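Local coordinates for protein discoidin-2 (Dictyostelium discoideum, PDB 2VMD) that binds galactose and N-acetylgalactosamine as a trimeric lectin and may take part in spore formation and spore coat assembly, at residues S175-T180 against A242-T247; Q216-G221 against I236-N241. One frame throughout, in Å; residues are numbered along the deposited sequence.

Contact 1 of 2, residues S175-T180 against A242-T247; sequences SLNSGT and AVYDLT. With MBG (methyl beta-D-galactopyranoside), chain D.
The side chain of Asn-177 lies obliquely across that of Tyr-244, its amide plane 84° from the phenol ring and its ND2 3.8 Å from CD1 of the tyrosine. Because CG of Asn-177 stands anti to the backbone N (chi1 -158°), the amide is brought to Ala-242 and Tyr-244, and OD1 comes within 3.7 Å of Tyr-244 CB. A water donates to this OD1 and also to the carbonyl O of Ala-242, so the loop's amide and the strand's backbone share one bridge. The methyl of Ala-242 packs against the backbone of Asn-177, with CB 3.4 Å from its O. Beside it, Val-243 N donates to Leu-176 O at 2.9 Å. A second water accepts from Leu-176 N and lies 2.6 Å from Val-243 O, to which it probably donates. The side chains of Leu-176 and Val-243 meet at the root, CB to CB at 3.8 Å, both residues being buried.

The ring of Tyr-244 has a galactoside on one face: C4 of the sugar sits 3.6 Å above the ring centre, the apolar stacking familiar from galactose-binding lectins. Asp-209 binds the same sugar, and Arg-218 and Trp-238 of the second subunit complete the site, while Arg-174 forms a cation-pi contact with the tyrosine ring. The loop between strands 163-170 and 183-190 thus packs on strand 242-254 around residues 242-244, where a classic beta bulge at Tyr-244 and Asp-245 faces Asp-209 of strand 200-211, and Leu-176 reaches across to Phe-235 and Thr-237 of strand 230-237.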
loop_
_atom_site.group_PDB
_atom_site.type_symbol
_atom_site.label_atom_id
_atom_site.label_comp_id
_atom_site.label_asym_id
_atom_site.label_seq_id
_atom_site.Cartn_x
_atom_site.Cartn_y
_atom_site.Cartn_z
ATOM N N SER A 175 33.102 -27.615 -8.958
ATOM C CA SER A 175 33.708 -26.645 -9.902
ATOM C C SER A 175 34.838 -25.800 -9.328
ATOM O O SER A 175 35.790 -25.414 -10.043
ATOM C CB SER A 175 32.633 -25.677 -10.373
ATOM O OG SER A 175 31.689 -26.374 -11.143
ATOM N N LEU A 176 34.690 -25.442 -8.059
ATOM C CA LEU A 176 35.667 -24.581 -7.410
ATOM C C LEU A 176 36.591 -25.387 -6.504
ATOM O O LEU A 176 37.385 -24.805 -5.778
ATOM C CB LEU A 176 34.987 -23.461 -6.624
ATOM C CG LEU A 176 34.422 -22.250 -7.361
ATOM C CD1 LEU A 176 34.230 -21.083 -6.361
ATOM C CD2 LEU A 176 35.297 -21.803 -8.583
ATOM N N ASN A 177 36.473 -26.720 -6.559
ATOM C CA ASN A 177 37.158 -27.575 -5.591
ATOM C C ASN A 177 38.636 -27.920 -5.891
ATOM O O ASN A 177 39.190 -28.815 -5.263
ATOM C CB ASN A 177 36.373 -28.854 -5.353
ATOM C CG ASN A 177 36.722 -29.509 -4.034
ATOM O OD1 ASN A 177 36.819 -28.849 -2.997
ATOM N ND2 ASN A 177 36.898 -30.831 -4.065
ATOM N N SER A 178 39.262 -27.202 -6.828
ATOM C CA SER A 178 40.624 -27.507 -7.247
ATOM C C SER A 178 41.124 -26.305 -8.020
ATOM O O SER A 178 40.324 -25.479 -8.439
ATOM C CB SER A 178 40.631 -28.751 -8.147
ATOM O OG SER A 178 39.933 -28.528 -9.377
ATOM N N GLY A 179 42.441 -26.183 -8.181
ATOM C CA GLY A 179 42.995 -25.170 -9.059
ATOM C C GLY A 179 43.683 -24.055 -8.318
ATOM O O GLY A 179 43.734 -24.034 -7.099
ATOM N N THR A 180 44.214 -23.117 -9.076
ATOM C CA THR A 180 45.054 -22.088 -8.515
ATOM C C THR A 180 44.685 -20.758 -9.141
ATOM O O THR A 180 44.351 -20.680 -10.347
ATOM C CB THR A 180 46.599 -22.438 -8.758
ATOM O OG1 THR A 180 47.423 -21.304 -8.404
ATOM C CG2 THR A 180 46.859 -22.774 -10.248
ATOM N N ALA A 242 40.378 -24.517 -2.214
ATOM C CA ALA A 242 39.482 -25.495 -2.814
ATOM C C ALA A 242 38.134 -25.328 -2.126
ATOM O O ALA A 242 38.011 -25.579 -0.933
ATOM C CB ALA A 242 40.034 -26.893 -2.602
ATOM N N VAL A 243 37.148 -24.847 -2.871
ATOM C CA VAL A 243 35.799 -24.638 -2.331
ATOM C C VAL A 243 34.963 -25.799 -2.839
ATOM O O VAL A 243 34.790 -25.938 -4.052
ATOM C CB VAL A 243 35.211 -23.296 -2.796
ATOM C CG1 VAL A 243 33.733 -23.163 -2.337
ATOM C CG2 VAL A 243 36.080 -22.104 -2.333
ATOM N N TYR A 244 34.465 -26.606 -1.898
ATOM C CA TYR A 244 33.645 -27.799 -2.153
ATOM C C TYR A 244 32.185 -27.425 -2.431
ATOM O O TYR A 244 31.592 -27.917 -3.418
ATOM C CB TYR A 244 33.754 -28.774 -0.988
ATOM C CG TYR A 244 33.233 -30.185 -1.215
ATOM C CD1 TYR A 244 34.116 -31.233 -1.492
ATOM C CD2 TYR A 244 31.865 -30.474 -1.114
ATOM C CE1 TYR A 244 33.642 -32.532 -1.695
ATOM C CE2 TYR A 244 31.388 -31.762 -1.292
ATOM C CZ TYR A 244 32.277 -32.785 -1.586
ATOM O OH TYR A 244 31.782 -34.074 -1.761
ATOM N N ASP A 245 31.636 -26.516 -1.625
ATOM C CA ASP A 245 30.311 -25.936 -1.903
ATOM C C ASP A 245 30.154 -24.642 -1.137
ATOM O O ASP A 245 30.768 -24.474 -0.078
ATOM C CB ASP A 245 29.212 -26.916 -1.466
ATOM C CG ASP A 245 27.857 -26.702 -2.198
ATOM O OD1 ASP A 245 27.778 -25.967 -3.216
ATOM O OD2 ASP A 245 26.862 -27.322 -1.756
ATOM N N LEU A 246 29.275 -23.760 -1.638
ATOM C CA LEU A 246 28.891 -22.535 -0.938
ATOM C C LEU A 246 27.403 -22.366 -1.233
ATOM O O LEU A 246 26.953 -22.741 -2.324
ATOM C CB LEU A 246 29.646 -21.315 -1.508
ATOM C CG LEU A 246 31.107 -21.012 -1.159
ATOM C CD1 LEU A 246 31.705 -19.883 -2.078
ATOM C CD2 LEU A 246 31.275 -20.704 0.313
ATOM N N THR A 247 26.626 -21.892 -0.262
ATOM C CA THR A 247 25.187 -21.582 -0.495
ATOM C C THR A 247 24.890 -20.143 -0.030
ATOM O O THR A 247 25.312 -19.765 1.062
ATOM C CB THR A 247 24.255 -22.559 0.270
ATOM O OG1 THR A 247 24.578 -23.913 -0.085
ATOM C CG2 THR A 247 22.731 -22.288 -0.016
HETATM C C1 MBG D . 33.888 -34.834 2.752
HETATM C C2 MBG D . 32.620 -34.041 3.136
HETATM C C3 MBG D . 32.413 -32.921 2.126
HETATM C C4 MBG D . 33.669 -32.044 2.031
HETATM C C5 MBG D . 34.888 -32.943 1.768
HETATM C C6 MBG D . 36.173 -32.127 1.720
HETATM C C7 MBG D . 33.503 -35.874 4.890
HETATM O O1 MBG D . 34.131 -35.993 3.579
HETATM O O2 MBG D . 31.426 -34.831 3.161
HETATM O O3 MBG D . 31.237 -32.173 2.476
HETATM O O4 MBG D . 33.846 -31.313 3.257
HETATM O O5 MBG D . 35.030 -33.928 2.796
HETATM O O6 MBG D . 37.227 -32.940 1.184
HETATM O O HOH W 1 32.996 -26.310 -5.947
HETATM O O HOH W 2 37.343 -28.158 -0.441
#

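Contact 2 of 2, residues Q216-G221 against I236-N241; sequences QMRWEG and ITWGNN. With MBG (methyl beta-D-galactopyranoside), chain B.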
loop_
_atom_site.group_PDB
_atom_site.type_symbol
_atom_site.label_atom_id
_atom_site.label_comp_id
_atom_site.label_asym_id
_atom_site.label_seq_id
_atom_site.Cartn_x
_atom_site.Cartn_y
_atom_site.Cartn_z
ATOM N N GLN A 216 44.735 -19.655 5.020
ATOM C CA GLN A 216 43.889 -18.544 4.526
ATOM C C GLN A 216 42.589 -19.089 3.941
ATOM O O GLN A 216 42.642 -19.944 3.053
ATOM C CB GLN A 216 44.599 -17.733 3.418
ATOM C CG GLN A 216 43.958 -16.340 3.203
ATOM C CD GLN A 216 44.336 -15.421 4.344
ATOM O OE1 GLN A 216 45.206 -15.778 5.150
ATOM N NE2 GLN A 216 43.714 -14.241 4.420
ATOM N N MET A 217 41.445 -18.581 4.401
ATOM C CA MET A 217 40.145 -18.853 3.765
ATOM C C MET A 217 39.820 -17.711 2.798
ATOM O O MET A 217 39.998 -16.532 3.139
ATOM C CB MET A 217 39.030 -18.996 4.806
ATOM C CG MET A 217 37.662 -19.145 4.179
ATOM S SD MET A 217 37.586 -20.718 3.329
ATOM C CE MET A 217 37.328 -21.767 4.760
ATOM N N ARG A 218 39.413 -18.073 1.584
ATOM C CA ARG A 218 39.055 -17.107 0.539
ATOM C C ARG A 218 37.777 -17.558 -0.180
ATOM O O ARG A 218 37.784 -18.572 -0.892
ATOM C CB ARG A 218 40.189 -16.959 -0.460
ATOM C CG ARG A 218 41.514 -16.540 0.148
ATOM C CD ARG A 218 42.561 -16.446 -0.959
ATOM N NE ARG A 218 43.873 -16.049 -0.463
ATOM C CZ ARG A 218 44.881 -16.886 -0.257
ATOM N NH1 ARG A 218 44.723 -18.177 -0.514
ATOM N NH2 ARG A 218 46.064 -16.422 0.156
ATOM N N TRP A 219 36.681 -16.833 0.016
ATOM C CA TRP A 219 35.449 -17.118 -0.749
ATOM C C TRP A 219 34.693 -15.807 -0.879
ATOM O O TRP A 219 34.830 -14.885 -0.038
ATOM C CB TRP A 219 34.581 -18.298 -0.192
ATOM C CG TRP A 219 34.016 -18.108 1.209
ATOM C CD1 TRP A 219 34.491 -18.655 2.352
ATOM C CD2 TRP A 219 32.890 -17.304 1.594
ATOM N NE1 TRP A 219 33.753 -18.237 3.425
ATOM C CE2 TRP A 219 32.764 -17.403 2.990
ATOM C CE3 TRP A 219 31.979 -16.505 0.888
ATOM C CZ2 TRP A 219 31.748 -16.767 3.702
ATOM C CZ3 TRP A 219 30.981 -15.865 1.581
ATOM C CH2 TRP A 219 30.866 -15.994 2.988
ATOM N N GLU A 220 33.961 -15.698 -1.961
ATOM C CA GLU A 220 33.114 -14.548 -2.179
ATOM C C GLU A 220 31.953 -14.924 -3.078
ATOM O O GLU A 220 32.074 -15.813 -3.912
ATOM C CB GLU A 220 33.927 -13.443 -2.832
ATOM C CG GLU A 220 33.189 -12.149 -2.933
ATOM C CD GLU A 220 34.038 -11.030 -3.437
ATOM O OE1 GLU A 220 35.226 -11.258 -3.764
ATOM O OE2 GLU A 220 33.514 -9.892 -3.505
ATOM N N GLY A 221 30.824 -14.243 -2.903
ATOM C CA GLY A 221 29.687 -14.388 -3.806
ATOM C C GLY A 221 29.339 -12.995 -4.297
ATOM O O GLY A 221 29.506 -12.018 -3.573
ATOM N N ILE A 236 33.162 -17.111 -6.195
ATOM C CA ILE A 236 34.565 -16.727 -6.457
ATOM C C ILE A 236 35.516 -17.274 -5.373
ATOM O O ILE A 236 35.207 -17.195 -4.173
ATOM C CB ILE A 236 34.746 -15.193 -6.485
ATOM C CG1 ILE A 236 33.695 -14.527 -7.393
ATOM C CG2 ILE A 236 36.181 -14.844 -6.946
ATOM C CD1 ILE A 236 33.560 -12.985 -7.174
ATOM N N THR A 237 36.628 -17.877 -5.792
ATOM C CA THR A 237 37.729 -18.161 -4.872
ATOM C C THR A 237 39.021 -17.723 -5.545
ATOM O O THR A 237 39.009 -17.430 -6.729
ATOM C CB THR A 237 37.768 -19.623 -4.340
ATOM O OG1 THR A 237 38.642 -19.698 -3.200
ATOM C CG2 THR A 237 38.181 -20.653 -5.387
ATOM N N TRP A 238 40.098 -17.602 -4.778
ATOM C CA TRP A 238 41.382 -17.212 -5.375
ATOM C C TRP A 238 42.516 -17.793 -4.526
ATOM O O TRP A 238 42.248 -18.645 -3.666
ATOM C CB TRP A 238 41.456 -15.690 -5.646
ATOM C CG TRP A 238 41.383 -14.843 -4.396
ATOM C CD1 TRP A 238 42.417 -14.167 -3.808
ATOM C CD2 TRP A 238 40.212 -14.562 -3.605
ATOM N NE1 TRP A 238 41.967 -13.480 -2.690
ATOM C CE2 TRP A 238 40.614 -13.688 -2.554
ATOM C CE3 TRP A 238 38.859 -14.928 -3.697
ATOM C CZ2 TRP A 238 39.710 -13.231 -1.562
ATOM C CZ3 TRP A 238 37.961 -14.461 -2.731
ATOM C CH2 TRP A 238 38.395 -13.626 -1.660
ATOM N N GLY A 239 43.756 -17.387 -4.772
ATOM C CA GLY A 239 44.905 -18.168 -4.304
ATOM C C GLY A 239 44.729 -19.639 -4.666
ATOM O O GLY A 239 44.327 -19.956 -5.790
ATOM N N ASN A 240 45.011 -20.530 -3.720
ATOM C CA ASN A 240 44.886 -21.953 -3.973
ATOM C C ASN A 240 43.790 -22.641 -3.149
ATOM O O ASN A 240 43.865 -23.836 -2.911
ATOM C CB ASN A 240 46.242 -22.649 -3.761
ATOM C CG ASN A 240 47.298 -22.186 -4.761
ATOM O OD1 ASN A 240 47.006 -21.941 -5.947
ATOM N ND2 ASN A 240 48.533 -22.059 -4.291
ATOM N N ASN A 241 42.754 -21.903 -2.752
ATOM C CA ASN A 241 41.678 -22.529 -1.968
ATOM C C ASN A 241 40.862 -23.446 -2.833
ATOM O O ASN A 241 40.689 -23.178 -4.023
ATOM C CB ASN A 241 40.765 -21.501 -1.348
ATOM C CG ASN A 241 41.446 -20.686 -0.292
ATOM O OD1 ASN A 241 42.190 -19.765 -0.610
ATOM N ND2 ASN A 241 41.156 -20.988 0.984
HETATM C C1 MBG B . 46.960 -12.758 -1.170
HETATM C C2 MBG B . 45.503 -12.625 -1.664
HETATM C C3 MBG B . 44.706 -11.824 -0.644
HETATM C C4 MBG B . 44.818 -12.464 0.747
HETATM C C5 MBG B . 46.303 -12.664 1.089
HETATM C C6 MBG B . 46.469 -13.349 2.439
HETATM C C7 MBG B . 47.120 -14.276 -3.032
HETATM O O1 MBG B . 47.843 -13.410 -2.109
HETATM O O2 MBG B . 45.377 -11.966 -2.930
HETATM O O3 MBG B . 43.347 -11.696 -1.091
HETATM O O4 MBG B . 44.131 -13.729 0.756
HETATM O O5 MBG B . 46.953 -13.471 0.102
HETATM O O6 MBG B . 47.840 -13.247 2.853
#
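Gln-216 accepts a hydrogen bond through its backbone O from Asn-241 ND2, 2.8 Å away; the donor meets a carbonyl lone pair, within the plane. The side-chain amide of Gln-216 turns instead to the third subunit, where it bonds to His-211 and Asp-209. Met-217 follows with its CA 3.6 Å from ND2 of Asn-241.

Arg-218 makes the largest share of the contact. Its CG stands anti to the carbonyl carbon (chi1 -57°) and the chain runs straight to NE, nearly perpendicular to the line of the Trp-238 side chain; this lays CD over the indole in a CH-pi contact 3.6 Å from the centroid of the five-membered ring, with CB over the same face. NH1 donates to Asn-241 OD1 at 3.0 Å and also forms a salt bridge with Asp-213, which helps fix the rotation of the guanidinium. Its other nitrogens are thereby presented to the galactoside: NE donates to O4 at 2.6 Å and NH2 to O5 at 3.1 Å. Trp-238 NE1 adds a nearly straight bond to O3 (170°, 2.8 Å), and Asp-209 of the third subunit completes the grip. The backbone O of Arg-218 receives the hydroxyl of Thr-237.

At Trp-219, CA makes a CA-H...O contact with Ile-236 O. Glu-220 then forms an antiparallel hydrogen-bonded pair with Ile-236, their side chains running alongside each other on one face of the sheet. Beyond this pairing, the type II' turn from Trp-238 to Asn-241 leads toward strand 242-254. Within the hairpin, strand 230-237 pairs with strand 183-190 on its other edge, and strand 216-224 continues the sheet into the third subunit.

In the fold
Both contacts lie at the same end of the lectin-like region, their centres about 8 Å apart, and both are partly buried. Contact 1 fastens a loop to one strand with a single direct hydrogen bond and water bridges; contact 2 is a hairpin pairing reinforced by side-chain hydrogen bonds and covers more surface. They meet where the two sheets face each other: Val-243 CG2 packs on Thr-237 CB at 3.6 Å, and Leu-246 CD1 on Trp-219 CB at 3.8 Å. Each touches a different galactoside. Contact 1 supplies an aromatic face, contact 2 the polar donors, and each subunit-boundary sugar site therefore combines elements of both from neighbouring chains.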